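Local coordinates for protein chitinase (Chromobacterium violaceum, PDB 4TXG) that probably hydrolyses glycosidic bonds in chitin as a family 18 glycoside hydrolase, at residues E222-L227 with Y239-P244. Residues are numbered along the deposited sequence; the frame is centred on the assembly and turned at random.
Sequences EMDASL and YKRKYP
The guanidinium group of Arg241 meets the loop 222-227 with its edge: OD2 and CG of Asp224 and the CD2 methyl of Leu227 lie there, near its plane, while Ser226 OG approaches obliquely and more distantly. The carboxylate is turned steeply against it, the two planes standing 74° apart, and both terminal nitrogens of Arg241 converge on a single oxygen in a salt bridge. NH1 donates to Asp224 OD2 at 2.8 Å from the anti side, somewhat out of the carboxylate plane; NH2 donates to the same OD2 at 2.9 Å, nearly along the C-O axis. OD2 sits almost exactly in the guanidinium plane, yet both hydrogen bonds are similarly bent (144° at NH1), as expected when two N-H groups share one acceptor. Beside this fork, Leu227 CD2 packs 3.7 Å from Arg241 NH2.

The other oxygen of Asp224 is engaged within the loop. Residues 224-227 form a type I beta turn, and Asp224 OD1 accepts from Ser226 N at 2.8 Å, an Asx turn superimposed on it. The hydroxyl of Ser226 donates to the same OD1, also at 2.8 Å, from the same face of the carboxylate as the backbone N-H. These two bonds restrain rotation of the carboxylate, which chi1 of 178°, with CG anti to the backbone N, turns toward Arg241.

In the TIM-barrel domain of family 18, the contact ties the loop preceding helix 231-242 to Arg241, in the last part of that helix, at the protein surface. Arg241 reaches back on a side chain extended from CG to NE. Nearer the helix start, Asn234 OD1 accepts a hydrogen bond from Asp224 N, and Gln238 NE2, just before Tyr239, is hydrogen-bonded to Glu222 O, giving the loop two further attachments to the same helix.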
loop_
_atom_site.group_PDB
_atom_site.type_symbol
_atom_site.label_atom_id
_atom_site.label_comp_id
_atom_site.label_asym_id
_atom_site.label_seq_id
_atom_site.Cartn_x
_atom_site.Cartn_y
_atom_site.Cartn_z
ATOM N N GLU A 222 3.015 -17.959 -26.669
ATOM C CA GLU A 222 2.045 -18.291 -27.706
ATOM C C GLU A 222 0.615 -18.012 -27.244
ATOM O O GLU A 222 0.256 -18.287 -26.094
ATOM C CB GLU A 222 2.180 -19.760 -28.134
ATOM C CG GLU A 222 3.552 -20.134 -28.702
ATOM C CD GLU A 222 4.567 -20.542 -27.633
ATOM O OE1 GLU A 222 4.256 -20.465 -26.423
ATOM O OE2 GLU A 222 5.685 -20.949 -28.008
ATOM N N MET A 223 -0.190 -17.476 -28.155
ATOM C CA MET A 223 -1.575 -17.122 -27.856
ATOM C C MET A 223 -2.471 -18.350 -27.861
ATOM O O MET A 223 -2.300 -19.251 -28.681
ATOM C CB MET A 223 -2.094 -16.095 -28.870
ATOM C CG MET A 223 -1.408 -14.734 -28.772
ATOM S SD MET A 223 -1.854 -13.864 -27.258
ATOM C CE MET A 223 -0.242 -13.474 -26.573
ATOM N N ASP A 224 -3.409 -18.386 -26.923
ATOM C CA ASP A 224 -4.489 -19.370 -26.925
ATOM C C ASP A 224 -5.566 -18.862 -27.879
ATOM O O ASP A 224 -6.209 -17.849 -27.613
ATOM C CB ASP A 224 -5.042 -19.553 -25.501
ATOM C CG ASP A 224 -6.219 -20.531 -25.419
ATOM O OD1 ASP A 224 -6.771 -20.956 -26.454
ATOM O OD2 ASP A 224 -6.604 -20.873 -24.277
ATOM N N ALA A 225 -5.762 -19.574 -28.985
ATOM C CA ALA A 225 -6.720 -19.142 -29.999
ATOM C C ALA A 225 -8.169 -19.187 -29.514
ATOM O O ALA A 225 -9.055 -18.629 -30.169
ATOM C CB ALA A 225 -6.572 -19.996 -31.260
ATOM N N SER A 226 -8.416 -19.866 -28.393
ATOM C CA SER A 226 -9.781 -20.061 -27.909
ATOM C C SER A 226 -10.257 -18.928 -26.994
ATOM O O SER A 226 -11.405 -18.931 -26.543
ATOM C CB SER A 226 -9.902 -21.415 -27.181
ATOM O OG SER A 226 -9.435 -21.334 -25.833
ATOM N N LEU A 227 -9.396 -17.953 -26.727
ATOM C CA LEU A 227 -9.809 -16.785 -25.946
ATOM C C LEU A 227 -10.114 -15.615 -26.870
ATOM O O LEU A 227 -9.399 -15.403 -27.846
ATOM C CB LEU A 227 -8.718 -16.383 -24.950
ATOM C CG LEU A 227 -8.309 -17.492 -23.978
ATOM C CD1 LEU A 227 -7.133 -17.045 -23.119
ATOM C CD2 LEU A 227 -9.502 -17.870 -23.118
ATOM N N TYR A 239 -1.616 -19.196 -18.153
ATOM C CA TYR A 239 -0.705 -19.643 -17.103
ATOM C C TYR A 239 -1.453 -19.952 -15.816
ATOM O O TYR A 239 -1.040 -20.827 -15.060
ATOM C CB TYR A 239 0.402 -18.613 -16.864
ATOM C CG TYR A 239 1.538 -18.783 -17.840
ATOM C CD1 TYR A 239 1.493 -18.198 -19.093
ATOM C CD2 TYR A 239 2.641 -19.568 -17.522
ATOM C CE1 TYR A 239 2.524 -18.381 -20.005
ATOM C CE2 TYR A 239 3.675 -19.753 -18.424
ATOM C CZ TYR A 239 3.611 -19.158 -19.664
ATOM O OH TYR A 239 4.641 -19.346 -20.566
ATOM N N LYS A 240 -2.564 -19.264 -15.575
ATOM C CA LYS A 240 -3.358 -19.564 -14.389
ATOM C C LYS A 240 -3.894 -20.991 -14.410
ATOM O O LYS A 240 -4.131 -21.574 -13.356
ATOM C CB LYS A 240 -4.512 -18.569 -14.234
ATOM C CG LYS A 240 -4.047 -17.214 -13.750
ATOM C CD LYS A 240 -5.050 -16.569 -12.818
ATOM C CE LYS A 240 -6.303 -16.168 -13.531
ATOM N NZ LYS A 240 -7.251 -15.495 -12.588
ATOM N N ARG A 241 -4.069 -21.565 -15.601
ATOM C CA ARG A 241 -4.516 -22.954 -15.688
ATOM C C ARG A 241 -3.459 -23.914 -15.155
ATOM O O ARG A 241 -3.781 -24.951 -14.563
ATOM C CB ARG A 241 -4.860 -23.325 -17.133
ATOM C CG ARG A 241 -5.927 -22.447 -17.747
ATOM C CD ARG A 241 -6.174 -22.892 -19.171
ATOM N NE ARG A 241 -7.123 -22.039 -19.867
ATOM C CZ ARG A 241 -7.015 -21.739 -21.156
ATOM N NH1 ARG A 241 -5.993 -22.216 -21.854
ATOM N NH2 ARG A 241 -7.916 -20.964 -21.736
ATOM N N LYS A 242 -2.196 -23.558 -15.361
ATOM C CA LYS A 242 -1.089 -24.377 -14.886
ATOM C C LYS A 242 -0.828 -24.127 -13.399
ATOM O O LYS A 242 -0.345 -25.007 -12.685
ATOM C CB LYS A 242 0.164 -24.093 -15.723
ATOM C CG LYS A 242 1.423 -24.823 -15.276
ATOM C CD LYS A 242 1.279 -26.331 -15.351
ATOM C CE LYS A 242 2.598 -27.007 -15.009
ATOM N NZ LYS A 242 3.722 -26.407 -15.788
ATOM N N TYR A 243 -1.175 -22.930 -12.937
ATOM C CA TYR A 243 -0.990 -22.549 -11.536
ATOM C C TYR A 243 -2.296 -22.031 -10.929
ATOM O O TYR A 243 -2.444 -20.836 -10.716
ATOM C CB TYR A 243 0.103 -21.480 -11.428
ATOM C CG TYR A 243 1.420 -21.928 -12.001
ATOM C CD1 TYR A 243 2.348 -22.593 -11.205
ATOM C CD2 TYR A 243 1.739 -21.695 -13.333
ATOM C CE1 TYR A 243 3.552 -23.014 -11.723
ATOM C CE2 TYR A 243 2.945 -22.112 -13.862
ATOM C CZ TYR A 243 3.847 -22.772 -13.049
ATOM O OH TYR A 243 5.046 -23.190 -13.567
ATOM N N PRO A 244 -3.246 -22.940 -10.639
ATOM C CA PRO A 244 -4.647 -22.578 -10.357
ATOM C C PRO A 244 -4.867 -21.835 -9.040
ATOM O O PRO A 244 -5.947 -21.285 -8.808
ATOM C CB PRO A 244 -5.356 -23.935 -10.328
ATOM C CG PRO A 244 -4.280 -24.911 -9.946
ATOM C CD PRO A 244 -3.031 -24.400 -10.612
#